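Local coordinates for alpha-1,3-glucanase (Bacillus circulans, PDB 5ZRU), which hydrolyses alpha-1,3-glucan, as a GH87-type enzyme whose catalytic part makes up this chain, and probably binds carbohydrate, at residues A[78-83]-A[369-374]; A[115-118]-A[123-126]; A[208-213]-A[240-245]; A[500-505]-A[516-521]; A[540-545]-A[554-559]. One frame throughout, in Å; residues are numbered along the deposited sequence.

Contact 1 of 5, residues A[78-83]-A[369-374]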
# COMPACT_ATOMS: atom_id res chain seq x y z
N THR A 78 -15.67 -5.61 -1.87
CA THR A 78 -14.64 -4.79 -2.50
C THR A 78 -14.26 -5.46 -3.81
O THR A 78 -14.19 -6.68 -3.89
CB THR A 78 -13.40 -4.65 -1.61
OG1 THR A 78 -13.81 -4.17 -0.32
CG2 THR A 78 -12.42 -3.66 -2.21
N MET A 79 -14.07 -4.65 -4.86
CA MET A 79 -13.71 -5.18 -6.17
C MET A 79 -12.45 -4.49 -6.65
O MET A 79 -12.38 -3.25 -6.65
CB MET A 79 -14.84 -4.98 -7.19
CG MET A 79 -14.45 -5.47 -8.61
SD MET A 79 -15.82 -5.35 -9.79
CE MET A 79 -16.02 -3.57 -9.87
N ARG A 80 -11.45 -5.27 -7.07
CA ARG A 80 -10.28 -4.74 -7.75
C ARG A 80 -10.50 -4.90 -9.25
O ARG A 80 -10.75 -6.02 -9.73
CB ARG A 80 -9.00 -5.42 -7.30
CG ARG A 80 -7.73 -4.75 -7.85
CD ARG A 80 -6.50 -5.27 -7.14
NE ARG A 80 -5.30 -4.51 -7.51
CZ ARG A 80 -4.42 -4.89 -8.43
NH1 ARG A 80 -4.59 -6.04 -9.09
NH2 ARG A 80 -3.36 -4.13 -8.68
N PHE A 81 -10.41 -3.80 -9.99
CA PHE A 81 -10.85 -3.75 -11.38
C PHE A 81 -9.89 -2.87 -12.17
O PHE A 81 -9.09 -2.12 -11.61
CB PHE A 81 -12.27 -3.17 -11.50
CG PHE A 81 -12.32 -1.68 -11.26
CD1 PHE A 81 -12.32 -1.18 -9.97
CD2 PHE A 81 -12.29 -0.79 -12.33
CE1 PHE A 81 -12.32 0.19 -9.74
CE2 PHE A 81 -12.28 0.57 -12.11
CZ PHE A 81 -12.30 1.07 -10.80
N THR A 82 -10.02 -2.93 -13.51
CA THR A 82 -9.34 -1.98 -14.39
C THR A 82 -10.32 -1.51 -15.46
O THR A 82 -11.25 -2.23 -15.84
CB THR A 82 -8.09 -2.60 -15.06
OG1 THR A 82 -7.51 -1.65 -15.97
CG2 THR A 82 -8.47 -3.85 -15.86
N MET A 83 -10.13 -0.28 -15.92
CA MET A 83 -10.86 0.26 -17.06
C MET A 83 -9.97 1.29 -17.74
O MET A 83 -9.00 1.76 -17.15
CB MET A 83 -12.20 0.90 -16.62
CG MET A 83 -12.04 2.18 -15.80
SD MET A 83 -13.63 2.76 -15.17
CE MET A 83 -14.38 3.55 -16.59
N SER A 369 -3.64 -3.96 5.53
CA SER A 369 -3.63 -4.30 4.11
C SER A 369 -3.04 -3.11 3.37
O SER A 369 -3.61 -2.02 3.40
CB SER A 369 -5.05 -4.60 3.62
OG SER A 369 -5.14 -4.59 2.20
N ILE A 370 -1.87 -3.32 2.74
CA ILE A 370 -1.12 -2.26 2.06
C ILE A 370 -1.10 -2.66 0.59
O ILE A 370 -0.34 -3.55 0.22
CB ILE A 370 0.30 -2.12 2.62
CG1 ILE A 370 0.28 -2.11 4.16
CG2 ILE A 370 1.00 -0.88 2.02
CD1 ILE A 370 -0.46 -0.93 4.77
N ARG A 371 -1.92 -2.03 -0.26
CA ARG A 371 -2.16 -2.61 -1.58
C ARG A 371 -2.12 -1.57 -2.68
O ARG A 371 -2.74 -0.51 -2.56
CB ARG A 371 -3.51 -3.35 -1.61
CG ARG A 371 -3.75 -4.11 -2.92
CD ARG A 371 -5.13 -4.78 -2.94
NE ARG A 371 -5.28 -5.81 -1.93
CZ ARG A 371 -6.44 -6.21 -1.41
NH1 ARG A 371 -7.59 -5.64 -1.78
NH2 ARG A 371 -6.45 -7.16 -0.49
N ASN A 372 -1.40 -1.87 -3.76
CA ASN A 372 -1.52 -1.14 -5.03
C ASN A 372 -1.06 0.31 -4.91
O ASN A 372 -1.67 1.22 -5.48
CB ASN A 372 -2.96 -1.21 -5.56
CG ASN A 372 -3.05 -0.97 -7.07
OD1 ASN A 372 -2.27 -1.52 -7.85
ND2 ASN A 372 -4.02 -0.16 -7.48
N ASN A 373 0.03 0.53 -4.18
CA ASN A 373 0.57 1.87 -3.99
C ASN A 373 1.73 2.15 -4.95
O ASN A 373 2.39 1.23 -5.45
CB ASN A 373 1.01 2.06 -2.53
CG ASN A 373 -0.16 2.00 -1.57
OD1 ASN A 373 -1.04 2.87 -1.61
ND2 ASN A 373 -0.20 0.98 -0.71
N GLY A 374 1.97 3.44 -5.20
CA GLY A 374 2.88 3.87 -6.24
C GLY A 374 4.28 4.27 -5.81
O GLY A 374 4.97 5.01 -6.52

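Contact 2 of 5, residues A[115-118]-A[123-126]. With CA (calcium ion), chain I; ZN (zinc ion), chain G.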
# COMPACT_ATOMS: atom_id res chain seq x y z
N SER A 115 -6.62 6.33 -11.05
CA SER A 115 -5.56 5.41 -11.44
C SER A 115 -4.89 5.92 -12.71
O SER A 115 -5.17 7.02 -13.19
CB SER A 115 -6.15 4.00 -11.61
OG SER A 115 -7.31 4.03 -12.45
N TRP A 116 -3.97 5.11 -13.25
CA TRP A 116 -3.18 5.35 -14.47
C TRP A 116 -2.15 6.46 -14.28
O TRP A 116 -2.49 7.64 -14.17
CB TRP A 116 -4.09 5.65 -15.67
CG TRP A 116 -4.91 4.46 -16.08
CD1 TRP A 116 -6.11 4.07 -15.55
CD2 TRP A 116 -4.58 3.48 -17.09
NE1 TRP A 116 -6.55 2.92 -16.17
CE2 TRP A 116 -5.63 2.54 -17.11
CE3 TRP A 116 -3.51 3.32 -17.98
CZ2 TRP A 116 -5.65 1.45 -17.99
CZ3 TRP A 116 -3.53 2.24 -18.85
CH2 TRP A 116 -4.59 1.31 -18.84
N GLN A 117 -0.88 6.05 -14.24
CA GLN A 117 0.30 6.90 -14.18
C GLN A 117 1.29 6.41 -15.22
O GLN A 117 1.40 5.21 -15.45
CB GLN A 117 0.96 6.87 -12.79
CG GLN A 117 0.13 7.51 -11.69
CD GLN A 117 0.28 9.01 -11.69
OE1 GLN A 117 1.22 9.54 -11.09
NE2 GLN A 117 -0.63 9.71 -12.36
N TYR A 118 2.03 7.34 -15.84
CA TYR A 118 2.77 7.02 -17.06
C TYR A 118 4.25 7.37 -16.90
O TYR A 118 4.59 8.44 -16.38
CB TYR A 118 2.15 7.75 -18.26
CG TYR A 118 0.71 7.37 -18.52
CD1 TYR A 118 0.39 6.29 -19.35
CD2 TYR A 118 -0.34 8.08 -17.94
CE1 TYR A 118 -0.92 5.93 -19.59
CE2 TYR A 118 -1.67 7.74 -18.18
CZ TYR A 118 -1.95 6.66 -19.00
OH TYR A 118 -3.25 6.31 -19.24
N HIS A 123 10.02 9.67 -12.93
CA HIS A 123 8.96 10.53 -12.43
C HIS A 123 7.69 10.26 -13.22
O HIS A 123 7.74 10.24 -14.46
CB HIS A 123 9.34 12.01 -12.56
CG HIS A 123 10.24 12.51 -11.48
ND1 HIS A 123 11.50 12.01 -11.27
CD2 HIS A 123 10.05 13.47 -10.55
CE1 HIS A 123 12.06 12.64 -10.26
NE2 HIS A 123 11.20 13.54 -9.81
N PRO A 124 6.55 10.10 -12.56
CA PRO A 124 5.31 9.82 -13.30
C PRO A 124 4.82 11.04 -14.06
O PRO A 124 5.04 12.18 -13.66
CB PRO A 124 4.32 9.42 -12.20
CG PRO A 124 4.82 10.13 -10.99
CD PRO A 124 6.33 10.12 -11.10
N ALA A 125 4.14 10.77 -15.17
CA ALA A 125 3.38 11.76 -15.92
C ALA A 125 1.90 11.42 -15.83
O ALA A 125 1.52 10.27 -15.55
CB ALA A 125 3.83 11.82 -17.38
N ASP A 126 1.05 12.42 -16.05
CA ASP A 126 -0.36 12.29 -15.74
C ASP A 126 -1.24 11.99 -16.95
O ASP A 126 -2.45 11.83 -16.79
CB ASP A 126 -0.86 13.57 -15.05
CG ASP A 126 -0.28 13.73 -13.65
OD1 ASP A 126 -0.21 12.72 -12.91
OD2 ASP A 126 0.12 14.86 -13.29
CA CA I . -4.46 9.02 -14.09
ZN ZN G . 11.43 14.87 -8.24
O HOH W 1 1.63 12.27 -10.90
O HOH W 2 7.29 9.94 -16.97
O HOH W 3 -3.02 11.04 -14.03
O HOH W 4 -3.93 9.53 -16.35
O HOH W 5 13.72 14.87 -7.54
O HOH W 6 -3.92 9.27 -11.80
O HOH W 7 -6.19 10.79 -13.95

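Contact 3 of 5, residues A[208-213]-A[240-245]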
# COMPACT_ATOMS: atom_id res chain seq x y z
N ALA A 208 -15.40 23.47 13.39
CA ALA A 208 -16.06 23.89 14.61
C ALA A 208 -16.14 22.75 15.61
O ALA A 208 -15.97 22.95 16.82
CB ALA A 208 -17.46 24.42 14.30
N ALA A 209 -16.41 21.53 15.12
CA ALA A 209 -16.52 20.37 16.00
C ALA A 209 -15.18 20.05 16.66
O ALA A 209 -15.14 19.66 17.83
CB ALA A 209 -17.04 19.17 15.21
N VAL A 210 -14.08 20.20 15.92
CA VAL A 210 -12.75 20.01 16.51
C VAL A 210 -12.54 20.98 17.67
O VAL A 210 -12.12 20.59 18.76
CB VAL A 210 -11.65 20.17 15.44
CG1 VAL A 210 -10.29 20.24 16.11
CG2 VAL A 210 -11.70 18.99 14.46
N ASN A 211 -12.82 22.27 17.44
CA ASN A 211 -12.65 23.26 18.51
C ASN A 211 -13.49 22.91 19.73
O ASN A 211 -13.03 23.04 20.86
CB ASN A 211 -13.00 24.66 18.01
CG ASN A 211 -11.99 25.20 17.01
OD1 ASN A 211 -10.85 24.74 16.96
ND2 ASN A 211 -12.40 26.18 16.23
N ALA A 212 -14.73 22.48 19.51
CA ALA A 212 -15.59 22.16 20.65
C ALA A 212 -15.10 20.92 21.38
O ALA A 212 -15.17 20.85 22.62
CB ALA A 212 -17.03 21.98 20.20
N ALA A 213 -14.63 19.92 20.63
CA ALA A 213 -14.08 18.71 21.25
C ALA A 213 -12.87 19.05 22.10
O ALA A 213 -12.74 18.58 23.23
CB ALA A 213 -13.72 17.68 20.17
N ASN A 240 -1.04 26.91 17.53
CA ASN A 240 -1.92 26.47 18.61
C ASN A 240 -2.13 24.96 18.44
O ASN A 240 -3.14 24.52 17.90
CB ASN A 240 -3.24 27.23 18.60
CG ASN A 240 -4.07 26.97 19.84
OD1 ASN A 240 -3.55 26.59 20.89
ND2 ASN A 240 -5.38 27.19 19.73
N LYS A 241 -1.15 24.18 18.88
CA LYS A 241 -1.21 22.74 18.70
C LYS A 241 -2.18 22.13 19.70
O LYS A 241 -2.42 22.68 20.78
CB LYS A 241 0.19 22.13 18.83
CG LYS A 241 1.05 22.37 17.57
CD LYS A 241 2.39 21.65 17.57
CE LYS A 241 3.43 22.41 18.36
NZ LYS A 241 3.65 23.80 17.84
N ILE A 242 -2.77 20.99 19.31
CA ILE A 242 -3.72 20.25 20.14
C ILE A 242 -2.96 19.29 21.04
O ILE A 242 -2.02 18.63 20.60
CB ILE A 242 -4.74 19.51 19.25
CG1 ILE A 242 -5.74 20.50 18.65
CG2 ILE A 242 -5.50 18.44 20.06
CD1 ILE A 242 -6.68 19.89 17.62
N ASN A 243 -3.38 19.21 22.31
CA ASN A 243 -2.78 18.26 23.24
C ASN A 243 -3.27 16.85 22.94
O ASN A 243 -2.51 16.04 22.40
CB ASN A 243 -3.10 18.65 24.69
CG ASN A 243 -2.27 19.85 25.17
OD1 ASN A 243 -1.09 19.98 24.86
ND2 ASN A 243 -2.90 20.74 25.94
N ASN A 244 -4.52 16.54 23.28
CA ASN A 244 -5.06 15.21 23.05
C ASN A 244 -6.39 15.31 22.31
O ASN A 244 -7.19 16.21 22.58
CB ASN A 244 -5.25 14.45 24.37
CG ASN A 244 -3.98 14.39 25.19
OD1 ASN A 244 -3.03 13.71 24.82
ND2 ASN A 244 -3.97 15.09 26.33
N ILE A 245 -6.64 14.38 21.40
CA ILE A 245 -7.93 14.39 20.71
C ILE A 245 -8.26 12.98 20.24
O ILE A 245 -7.38 12.23 19.81
CB ILE A 245 -7.96 15.41 19.55
CG1 ILE A 245 -9.38 15.56 19.00
CG2 ILE A 245 -6.96 15.04 18.43
CD1 ILE A 245 -9.54 16.72 18.01
O HOH W 8 -9.84 16.75 22.71

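Contact 4 of 5, residues A[500-505]-A[516-521]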
# COMPACT_ATOMS: atom_id res chain seq x y z
N SER A 500 16.27 -12.30 -9.86
CA SER A 500 17.02 -12.94 -8.78
C SER A 500 16.35 -12.72 -7.42
O SER A 500 15.78 -11.66 -7.16
CB SER A 500 18.47 -12.43 -8.74
OG SER A 500 19.17 -12.83 -9.91
N ALA A 501 16.42 -13.74 -6.56
CA ALA A 501 15.74 -13.65 -5.27
C ALA A 501 16.38 -12.62 -4.35
O ALA A 501 15.69 -11.81 -3.72
CB ALA A 501 15.71 -15.03 -4.59
N ILE A 502 17.70 -12.64 -4.22
CA ILE A 502 18.42 -11.73 -3.33
C ILE A 502 19.51 -11.05 -4.14
O ILE A 502 20.32 -11.73 -4.77
CB ILE A 502 19.02 -12.47 -2.12
CG1 ILE A 502 17.92 -13.23 -1.37
CG2 ILE A 502 19.71 -11.50 -1.18
CD1 ILE A 502 18.48 -14.17 -0.32
N GLN A 503 19.54 -9.71 -4.10
CA GLN A 503 20.41 -8.89 -4.96
C GLN A 503 21.15 -7.86 -4.13
O GLN A 503 20.54 -7.15 -3.32
CB GLN A 503 19.58 -8.20 -6.06
CG GLN A 503 20.32 -7.13 -6.87
CD GLN A 503 19.51 -6.69 -8.09
OE1 GLN A 503 18.86 -7.51 -8.73
NE2 GLN A 503 19.56 -5.40 -8.42
N PHE A 504 22.48 -7.78 -4.33
CA PHE A 504 23.36 -6.81 -3.68
C PHE A 504 24.09 -6.01 -4.75
O PHE A 504 24.65 -6.60 -5.68
CB PHE A 504 24.48 -7.45 -2.83
CG PHE A 504 24.03 -8.37 -1.75
CD1 PHE A 504 23.59 -9.65 -2.04
CD2 PHE A 504 24.16 -8.00 -0.42
CE1 PHE A 504 23.23 -10.52 -1.03
CE2 PHE A 504 23.81 -8.89 0.60
CZ PHE A 504 23.34 -10.13 0.29
N GLY A 505 24.18 -4.70 -4.58
CA GLY A 505 24.99 -3.94 -5.51
C GLY A 505 25.27 -2.52 -5.06
O GLY A 505 24.87 -2.10 -3.97
N ASN A 516 19.41 -16.16 7.71
CA ASN A 516 19.23 -17.46 8.35
C ASN A 516 17.89 -18.07 7.95
O ASN A 516 16.87 -17.37 7.90
CB ASN A 516 19.32 -17.34 9.88
CG ASN A 516 20.70 -16.89 10.35
OD1 ASN A 516 21.71 -17.15 9.71
ND2 ASN A 516 20.74 -16.19 11.47
N ASN A 517 17.88 -19.38 7.67
CA ASN A 517 16.65 -20.12 7.39
C ASN A 517 15.87 -19.49 6.24
O ASN A 517 14.69 -19.16 6.36
CB ASN A 517 15.75 -20.21 8.64
CG ASN A 517 16.52 -20.59 9.91
OD1 ASN A 517 17.49 -21.36 9.87
ND2 ASN A 517 16.09 -20.05 11.05
N ILE A 518 16.54 -19.33 5.10
CA ILE A 518 15.94 -18.78 3.89
C ILE A 518 15.55 -19.93 2.97
O ILE A 518 16.36 -20.84 2.73
CB ILE A 518 16.91 -17.83 3.16
CG1 ILE A 518 17.53 -16.81 4.14
CG2 ILE A 518 16.22 -17.15 1.97
CD1 ILE A 518 16.55 -15.92 4.86
N ASN A 519 14.33 -19.90 2.44
CA ASN A 519 13.88 -20.86 1.44
C ASN A 519 13.58 -20.12 0.14
O ASN A 519 12.68 -19.27 0.10
CB ASN A 519 12.64 -21.63 1.90
CG ASN A 519 12.91 -22.45 3.14
OD1 ASN A 519 13.90 -23.19 3.22
ND2 ASN A 519 12.03 -22.32 4.14
N ILE A 520 14.30 -20.47 -0.92
CA ILE A 520 14.15 -19.84 -2.22
C ILE A 520 13.61 -20.89 -3.18
O ILE A 520 14.31 -21.84 -3.54
CB ILE A 520 15.47 -19.25 -2.73
CG1 ILE A 520 16.01 -18.26 -1.70
CG2 ILE A 520 15.26 -18.60 -4.10
CD1 ILE A 520 17.43 -17.68 -2.01
N ASN A 521 12.36 -20.71 -3.60
CA ASN A 521 11.68 -21.69 -4.42
C ASN A 521 11.23 -21.00 -5.70
O ASN A 521 10.18 -20.36 -5.73
CB ASN A 521 10.51 -22.31 -3.67
CG ASN A 521 9.80 -23.38 -4.48
OD1 ASN A 521 10.31 -23.83 -5.51
ND2 ASN A 521 8.63 -23.79 -4.01

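Contact 5 of 5, residues A[540-545]-A[554-559]. With CA (calcium ion), chain K.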
# COMPACT_ATOMS: atom_id res chain seq x y z
N ALA A 540 18.90 -15.67 -10.57
CA ALA A 540 19.60 -16.54 -9.63
C ALA A 540 18.98 -16.49 -8.24
O ALA A 540 18.15 -15.64 -7.92
CB ALA A 540 21.08 -16.14 -9.54
N ALA A 541 19.42 -17.43 -7.39
CA ALA A 541 19.08 -17.36 -5.98
C ALA A 541 19.74 -16.16 -5.31
O ALA A 541 19.09 -15.42 -4.55
CB ALA A 541 19.49 -18.64 -5.27
N ILE A 542 21.03 -15.96 -5.55
CA ILE A 542 21.78 -14.85 -4.97
C ILE A 542 22.59 -14.19 -6.07
O ILE A 542 23.27 -14.88 -6.84
CB ILE A 542 22.71 -15.31 -3.83
CG1 ILE A 542 21.90 -16.08 -2.77
CG2 ILE A 542 23.43 -14.12 -3.21
CD1 ILE A 542 22.78 -16.81 -1.73
N TYR A 543 22.56 -12.86 -6.11
CA TYR A 543 23.13 -12.06 -7.18
C TYR A 543 23.86 -10.87 -6.57
O TYR A 543 23.29 -10.18 -5.73
CB TYR A 543 22.01 -11.58 -8.11
CG TYR A 543 22.35 -10.54 -9.16
CD1 TYR A 543 23.43 -10.71 -10.02
CD2 TYR A 543 21.54 -9.42 -9.32
CE1 TYR A 543 23.71 -9.75 -11.01
CE2 TYR A 543 21.81 -8.47 -10.29
CZ TYR A 543 22.90 -8.64 -11.13
OH TYR A 543 23.14 -7.70 -12.10
N THR A 544 25.10 -10.63 -6.97
CA THR A 544 25.74 -9.36 -6.67
C THR A 544 26.30 -8.76 -7.95
O THR A 544 26.73 -9.48 -8.86
CB THR A 544 26.85 -9.46 -5.60
OG1 THR A 544 28.09 -9.83 -6.22
CG2 THR A 544 26.49 -10.49 -4.49
N TYR A 545 26.25 -7.44 -8.02
CA TYR A 545 26.92 -6.67 -9.07
C TYR A 545 27.89 -5.67 -8.44
O TYR A 545 28.15 -4.61 -9.00
CB TYR A 545 25.91 -5.99 -9.99
CG TYR A 545 24.92 -5.08 -9.31
CD1 TYR A 545 23.80 -5.60 -8.64
CD2 TYR A 545 25.07 -3.70 -9.34
CE1 TYR A 545 22.89 -4.78 -8.01
CE2 TYR A 545 24.15 -2.85 -8.71
CZ TYR A 545 23.06 -3.41 -8.05
OH TYR A 545 22.15 -2.60 -7.42
N ASN A 554 23.04 -19.03 6.60
CA ASN A 554 22.96 -20.27 7.38
C ASN A 554 21.64 -20.94 7.06
O ASN A 554 20.59 -20.29 7.11
CB ASN A 554 23.05 -19.99 8.88
CG ASN A 554 24.37 -19.33 9.28
OD1 ASN A 554 25.39 -19.99 9.37
ND2 ASN A 554 24.33 -18.01 9.52
N ASN A 555 21.68 -22.23 6.72
CA ASN A 555 20.47 -23.00 6.43
C ASN A 555 19.67 -22.36 5.29
O ASN A 555 18.53 -21.92 5.45
CB ASN A 555 19.59 -23.16 7.68
CG ASN A 555 18.40 -24.05 7.42
OD1 ASN A 555 18.48 -24.96 6.60
ND2 ASN A 555 17.28 -23.80 8.11
N LEU A 556 20.30 -22.31 4.12
CA LEU A 556 19.66 -21.87 2.90
C LEU A 556 19.16 -23.09 2.13
O LEU A 556 19.89 -24.07 1.99
CB LEU A 556 20.65 -21.08 2.04
CG LEU A 556 20.18 -20.77 0.61
CD1 LEU A 556 19.00 -19.80 0.63
CD2 LEU A 556 21.34 -20.20 -0.20
N THR A 557 17.91 -23.04 1.66
CA THR A 557 17.43 -24.06 0.73
C THR A 557 17.04 -23.40 -0.58
O THR A 557 16.52 -22.28 -0.59
CB THR A 557 16.24 -24.86 1.27
OG1 THR A 557 15.06 -24.04 1.25
CG2 THR A 557 16.52 -25.36 2.68
N THR A 558 17.29 -24.10 -1.69
CA THR A 558 16.90 -23.61 -3.01
C THR A 558 16.15 -24.68 -3.78
O THR A 558 16.25 -25.88 -3.48
CB THR A 558 18.10 -23.13 -3.85
OG1 THR A 558 19.01 -24.22 -4.07
CG2 THR A 558 18.81 -22.00 -3.16
N ASN A 559 15.42 -24.23 -4.79
CA ASN A 559 14.68 -25.09 -5.70
C ASN A 559 14.25 -24.26 -6.90
O ASN A 559 13.90 -23.09 -6.75
CB ASN A 559 13.45 -25.70 -5.02
CG ASN A 559 12.74 -26.71 -5.90
OD1 ASN A 559 13.33 -27.70 -6.33
ND2 ASN A 559 11.46 -26.46 -6.18
CA CA K . 17.00 -26.50 6.24

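Contact 1 of 5, residues A[78-83]-A[369-374]
Arg80 NH2 donates to Asn372 OD1 over 2.9 Å, with an N-H...O angle of 152°. This bond crosses from strand 76-82 of the beta-sheet D1 part to the end of strand 369-371. The latter belongs to the D2 part, which has the right-handed parallel beta-helix fold of the pectate lyase-like clan. The oxygen lies almost in the guanidinium plane, at its edge. From the amide side the approach is different: NH2 sits well above the carbonyl plane, and the two flat groups are perpendicular. The Arg80 chain, extended from CG to NE, spans the gap between backbones whose nearest CA atoms, those of Arg80 and Asn372, are 9.9 Å apart. Its NH1 forms a salt bridge with Asp169, a calcium ligand, and also bonds Glu48 O. The arginine therefore lies in the second shell of that calcium. Asn372 takes a left-handed backbone conformation just past the strand. Its ND2 is held by Asn348 OD1 and Phe137 O, fixing the amide's rotation. An alanine at Asn372 would remove the amide and is likely to leave Arg80 NH2 without this acceptor, and Asn348 OD1 and Phe137 O without their donor. Arg371 adds a second join between the two parts. Its guanidinium makes salt bridges with Glu172 and Glu139 of D1 and with Glu402 of D2. These acids, with Asp169 on Arg80, probably offset the like charges of the arginines; Arg80 NE is 5.7 Å from Arg371 NE. The two arginines meet through their methylenes, Arg80 CD lying 4.4 Å from Arg371 CD.

Contact 2 of 5, residues A[115-118]-A[123-126]
The Tyr118 ring turns an edge to Ala125, whose O lies near the ring plane and 3.7 Å from CD2; a calcium-bound water also lies at the edge in plane. The amide of Gln117 and the carboxylate of Asp126 lie side by side, their planes 35° apart. Gln117 NE2 bonds Asp126 OD1 over 3.1 Å at 166°, close to the amide plane. One water donates to both Gln117 OE1 and Asp126 OD1 and bridges the same two side chains. A bend at chi2 (-81°) brings the glutamine end across to this place, where OE1 also rests 3.3 Å from Pro124 CB. A leucine in place of Gln117 would remove the amide and would probably leave Asp126 OD1 without its amide donor and the bridging water with one acceptor fewer. Asp126 OD2 is held separately by Ser290 OG. The backbone forms a beta hairpin. Tyr118 and Ala125 are an antiparallel hydrogen-bonded pair, with Ala125 N to Tyr118 O at 2.7 Å and Tyr118 N to Ala125 O at 3.0 Å. The Tyr118 hydroxyl bonds Asp85. Each segment also carries a metal ligand. Ser115 O, Trp116 O, four waters and one atom from elsewhere bind calcium; two of the waters lie in bonding range of Asp126 O. His123 NE2 binds zinc at 2.1 Å, and Glu294 of the D2 part completes the protein share of that site. The hairpin is thus tied to calcium by backbone oxygens just before its first strand and by waters reaching Asp126, and through His123 to a zinc shared with D2.

Contact 3 of 5, residues A[208-213]-A[240-245]
Val210 puts CG1 trans to its backbone N (chi1 169°), where it meets two isoleucine ends. Ile242 stretches out with chi2 at 173°, and its CD1 comes within 3.9 Å of Val210 CG1. Ile245 is extended too, and its CD1 lies 4.1 Å from Val210 CG1. One valine methyl is therefore shared by two delta methyls. The contact lies at the first end of the parallel beta-helix of D2, where helix 203-216 packs against the loop leading into strand 245-249. Such a capping helix is a familiar feature of the pectate lyase-like fold. The side chains of Val210 and Ile245 meet at about a right angle. All three residues are buried, and no hydrogen bond passes directly between the segments. Leu220 and Trp233 also touch Val210, while Val214, one turn further along the helix, touches both isoleucines. The loop is tied to the next coil by backbone bonds from Ile242 to Arg272 and Thr274, and from Ile245 to Gln276 and Asp278, the last a zinc ligand. At the border of the apolar patch a water donates to Asn244 O at 2.7 Å and reaches Ala213 O only weakly, at 3.5 Å.

Contact 4 of 5, residues A[500-505]-A[516-521]
Apolar contacts alone join these segments. Ile520 does most of the work: its CG2 meets Ala501 CB at 3.6 Å, and its CD1 meets Ile502 CD1 at 4.0 Å. Ile502 and Ile520 approach at about a right angle. In Ile520, CG1 stands trans to the carbonyl carbon (chi1 -57°) and CG2 trans to the backbone N. This turns CG2 to Ala501 and carries CD1 between Ala501 and Ile502. Ile502 CD1 also lies 4.4 Å from Ile518 CG2. The four residues are buried inside the parallel beta-helix, where strands 502-505 and 513-523 belong to different walls of the tube. Phe553, Leu556 and Ile494 of adjacent strands continue the filling.

The polar interactions run elsewhere, along the stack of coils. Backbone bonds link Ile502 to Ala541 and Tyr543. From Asn517 to Asn521 asparagines alternate with isoleucines. Asparagines of this strand bond those of the next coil. Asn517, in a left-handed conformation, marks the corner of the coil.

Cohesion across the tube thus comes from burying methyl groups and depends on shape, whereas directional hydrogen bonding is left to the stacking of the coils.

Contact 5 of 5, residues A[540-545]-A[554-559]
Ala541 stands opposite Thr558 with CA atoms 7.3 Å apart, too far for paired backbones, and no hydrogen bond joins the segments. They are two walls of one coil of the right-handed parallel beta-helix. Strand 542-544 is on one wall and strand 550-561 on the other. The side chains fill the interval. Ile542 CD1 and Leu556 CD2 meet tip to tip at 4.0 Å. Both chains are needed to span the distance. Ile542 is extended at chi2 (169°), and Leu556 turns its CG trans to the backbone N (chi1 169°), which carries CD2 inward. Beside this pair, Ala541 CB lies 4.0 Å from Thr558 CG2. The threonine presents its methyl to the alanine. The coil rests on the preceding one, where Leu556 packs on Ile518 and Ile520. On the far side, Ala541 and Ile542 bond the backbones of Leu566 and Phe568. Ile561, further along strand 550-561, also touches Ala541. The chain turns a corner at Asn554 and Asn555, and Asn555 takes a left-handed conformation there. The outward-facing asparagines continue the stack: Asn554 ND2 bonds Asn516 OD1, and Asn555 ND2 bonds Asn517 OD1. This leaves the carbonyl end of Asn555 for a metal. The amide is therefore used at both ends, which holds its rotation. A calcium ion is bound by Asn555 OD1 at 2.2 Å.

Overall arrangement
Contacts 1 and 2 concern the D1 part and its seat on the beta-helix. Their centres are 16 Å apart, and they touch where Trp116 NE1 probably bonds Met83 O, 2.9 Å away. Both lie near metals: the Arg80 side chain is about 7 Å from a calcium ion, while contact 2 binds calcium and zinc directly. Contacts 4 and 5 repeat one arrangement on successive coils, with centres 5 Å apart. Contact 3 lies towards the other end of D2, its centre 49 Å from that of contact 4; its Ile245 side chain is about 11 Å from a zinc ion. Contact 1 sits nearest the middle of the chain, about 9 Å from its centre.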